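Ribokinase (PDB 6WHJ) probably phosphorylates D-ribose at O-5 with ATP and a divalent metal, most likely magnesium, yielding D-ribose 5-phosphate. Local coordinates at residues Phe194-Leu199 / Val236-Gly241. Sequence-based numbering, arbitrary orientation.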
ATOM      1  N   PHE B 194      24.561  10.251  17.741  1.00 25.42           N
ATOM      2  CA  PHE B 194      23.550   9.218  17.566  1.00 22.12           C
ATOM      3  C   PHE B 194      22.193   9.791  17.962  1.00 26.85           C
ATOM      4  O   PHE B 194      22.067  10.409  19.031  1.00 25.26           O
ATOM      5  CB  PHE B 194      23.921   8.001  18.419  1.00 25.78           C
ATOM      6  CG  PHE B 194      23.108   6.764  18.143  1.00 26.56           C
ATOM      7  CD1 PHE B 194      22.997   6.252  16.856  1.00 25.53           C
ATOM      8  CD2 PHE B 194      22.514   6.074  19.181  1.00 24.94           C
ATOM      9  CE1 PHE B 194      22.275   5.105  16.605  1.00 23.05           C
ATOM     10  CE2 PHE B 194      21.785   4.925  18.936  1.00 28.21           C
ATOM     11  CZ  PHE B 194      21.668   4.440  17.644  1.00 28.40           C
ATOM     12  N   CYS B 195      21.182   9.606  17.103  1.00 23.82           N
ATOM     13  CA  CYS B 195      19.878  10.263  17.261  1.00 23.09           C
ATOM     14  C   CYS B 195      18.741   9.246  17.256  1.00 26.52           C
ATOM     15  O   CYS B 195      17.937   9.195  16.316  1.00 25.32           O
ATOM     16  CB  CYS B 195      19.651  11.288  16.152  1.00 22.25           C
ATOM     17  SG  CYS B 195      20.937  12.516  16.051  1.00 32.08           S
ATOM     18  N   PRO B 196      18.624   8.439  18.300  1.00 22.99           N
ATOM     19  CA  PRO B 196      17.492   7.527  18.395  1.00 25.73           C
ATOM     20  C   PRO B 196      16.297   8.209  19.041  1.00 30.89           C
ATOM     21  O   PRO B 196      16.424   9.198  19.768  1.00 28.15           O
ATOM     22  CB  PRO B 196      18.038   6.420  19.306  1.00 27.95           C
ATOM     23  CG  PRO B 196      18.886   7.167  20.257  1.00 26.47           C
ATOM     24  CD  PRO B 196      19.538   8.273  19.446  1.00 24.77           C
ATOM     25  N   ASN B 197      15.117   7.664  18.768  1.00 31.89           N
ATOM     26  CA  ASN B 197      13.989   8.021  19.614  1.00 33.83           C
ATOM     27  C   ASN B 197      13.933   7.009  20.759  1.00 32.60           C
ATOM     28  O   ASN B 197      14.797   6.139  20.872  1.00 34.23           O
ATOM     29  CB  ASN B 197      12.714   8.136  18.777  1.00 31.88           C
ATOM     30  CG  ASN B 197      12.232   6.810  18.211  1.00 30.36           C
ATOM     31  OD1 ASN B 197      12.636   5.721  18.638  1.00 32.64           O
ATOM     32  ND2 ASN B 197      11.411   6.907  17.173  1.00 25.34           N
ATOM     33  N   GLU B 198      12.925   7.110  21.627  1.00 37.47           N
ATOM     34  CA  GLU B 198      12.915   6.249  22.810  1.00 40.82           C
ATOM     35  C   GLU B 198      12.896   4.772  22.424  1.00 40.54           C
ATOM     36  O   GLU B 198      13.723   3.984  22.900  1.00 38.17           O
ATOM     37  CB  GLU B 198      11.724   6.561  23.711  1.00 47.17           C
ATOM     38  CG  GLU B 198      12.034   6.267  25.173  1.00 51.70           C
ATOM     39  CD  GLU B 198      10.874   6.544  26.096  1.00 61.66           C
ATOM     40  OE1 GLU B 198      10.928   6.076  27.254  1.00 64.94           O
ATOM     41  OE2 GLU B 198       9.902   7.201  25.662  1.00 66.39           O
ATOM     42  N   LEU B 199      11.962   4.385  21.545  1.00 40.23           N
ATOM     43  CA  LEU B 199      11.807   2.982  21.170  1.00 36.89           C
ATOM     44  C   LEU B 199      13.011   2.473  20.383  1.00 41.10           C
ATOM     45  O   LEU B 199      13.453   1.335  20.591  1.00 41.86           O
ATOM     46  CB  LEU B 199      10.531   2.806  20.355  1.00 35.40           C
ATOM     47  CG  LEU B 199      10.247   1.400  19.832  1.00 46.62           C
ATOM     48  CD1 LEU B 199       9.662   0.508  20.917  1.00 43.96           C
ATOM     49  CD2 LEU B 199       9.332   1.455  18.615  1.00 53.16           C
ATOM     50  N   VAL B 236      24.601  11.396  22.374  1.00 26.18           N
ATOM     51  CA  VAL B 236      23.363  10.736  21.991  1.00 26.93           C
ATOM     52  C   VAL B 236      22.267  11.772  22.147  1.00 28.11           C
ATOM     53  O   VAL B 236      22.069  12.312  23.243  1.00 28.98           O
ATOM     54  CB  VAL B 236      23.075   9.501  22.855  1.00 25.65           C
ATOM     55  CG1 VAL B 236      21.763   8.856  22.430  1.00 23.56           C
ATOM     56  CG2 VAL B 236      24.223   8.514  22.772  1.00 26.46           C
ATOM     57  N   LEU B 237      21.579  12.075  21.051  1.00 28.63           N
ATOM     58  CA  LEU B 237      20.421  12.965  21.072  1.00 30.00           C
ATOM     59  C   LEU B 237      19.188  12.070  21.088  1.00 28.68           C
ATOM     60  O   LEU B 237      18.793  11.530  20.052  1.00 28.31           O
ATOM     61  CB  LEU B 237      20.419  13.872  19.847  1.00 28.99           C
ATOM     62  CG  LEU B 237      19.613  15.178  19.833  1.00 32.64           C
ATOM     63  CD1 LEU B 237      20.013  16.004  18.598  1.00 27.66           C
ATOM     64  CD2 LEU B 237      18.119  14.973  19.903  1.00 28.98           C
ATOM     65  N   PHE B 238      18.558  11.939  22.254  1.00 28.33           N
ATOM     66  CA  PHE B 238      17.322  11.170  22.368  1.00 29.21           C
ATOM     67  C   PHE B 238      16.165  12.032  21.892  1.00 27.36           C
ATOM     68  O   PHE B 238      15.981  13.151  22.377  1.00 26.14           O
ATOM     69  CB  PHE B 238      17.064  10.735  23.804  1.00 30.80           C
ATOM     70  CG  PHE B 238      17.997   9.686  24.309  1.00 28.98           C
ATOM     71  CD1 PHE B 238      17.741   8.350  24.074  1.00 27.55           C
ATOM     72  CD2 PHE B 238      19.117  10.035  25.058  1.00 27.56           C
ATOM     73  CE1 PHE B 238      18.597   7.377  24.556  1.00 32.18           C
ATOM     74  CE2 PHE B 238      19.972   9.069  25.540  1.00 28.75           C
ATOM     75  CZ  PHE B 238      19.716   7.735  25.288  1.00 28.59           C
ATOM     76  N   THR B 239      15.414  11.523  20.925  1.00 31.36           N
ATOM     77  CA  THR B 239      14.166  12.135  20.490  1.00 33.30           C
ATOM     78  C   THR B 239      13.013  11.560  21.291  1.00 32.28           C
ATOM     79  O   THR B 239      12.811  10.345  21.313  1.00 35.28           O
ATOM     80  CB  THR B 239      13.937  11.906  18.996  1.00 31.35           C
ATOM     81  OG1 THR B 239      14.750  12.821  18.251  1.00 33.23           O
ATOM     82  CG2 THR B 239      12.471  12.074  18.640  1.00 41.92           C
ATOM     83  N   LEU B 240      12.245  12.434  21.936  1.00 34.87           N
ATOM     84  CA  LEU B 240      11.239  12.000  22.895  1.00 32.73           C
ATOM     85  C   LEU B 240       9.843  12.451  22.485  1.00 36.22           C
ATOM     86  O   LEU B 240       8.929  12.470  23.316  1.00 39.83           O
ATOM     87  CB  LEU B 240      11.592  12.530  24.282  1.00 37.57           C
ATOM     88  CG  LEU B 240      12.950  12.044  24.800  1.00 43.16           C
ATOM     89  CD1 LEU B 240      13.193  12.514  26.231  1.00 42.32           C
ATOM     90  CD2 LEU B 240      13.086  10.522  24.679  1.00 39.72           C
ATOM     91  N   GLY B 241       9.662  12.797  21.213  1.00 36.02           N
ATOM     92  CA  GLY B 241       8.349  13.174  20.719  1.00 35.85           C
ATOM     93  C   GLY B 241       7.842  14.415  21.422  1.00 36.52           C
ATOM     94  O   GLY B 241       8.547  15.422  21.534  1.00 38.03           O
TER
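F194 O accepts the N-H of L237 (N to O 2.7 Å), which meets that carbonyl nearly end-on, and V236 CA approaches the same oxygen at 3.2 Å in a CA-H...O contact. With F194 and V236 paired in parallel, this bond ties the short strand 193-194 to strand 235-239 within the large central sheet of the PfkB fold. T239 N to P196 O (2.8 Å) continues the pairing into the loop before helix 198-205; its N-H...O angle of 174° makes it almost straight, in the carbonyl plane, and the CA-H of F238 is a second, weaker approach. P196 has no N-H to offer L237 O, which instead sits 3.3 Å from C195 CA in a CA-H...O contact.

The proline ring lies on the same side as V236 and F238. Its CD comes within 3.8 Å of V236 CG1, the two side chains crossing at about a right angle, while its CG approaches F238 CD1 at 4.2 Å. V236 CG1, anti to the backbone N (chi1 179°), also rests over one face of the F238 ring, near the rim. C195 SG and L237 CB meet apart from this group, toward helix 272-287.

Where the loop turns into helix 198-205, N197 CB packs on T239 CG2 at 3.9 Å. N197 is the helix N-cap, its OD1 accepting E200 N; E198 is held through OE1 by C214 N and through OE2 by a salt bridge to R243. N197 and T239-G241 are predicted ATP-binding residues, so the backbone bonding that holds the N-cap loop against the end of strand 235-239 probably helps set the spacing of N197 and T239 at the nucleotide site.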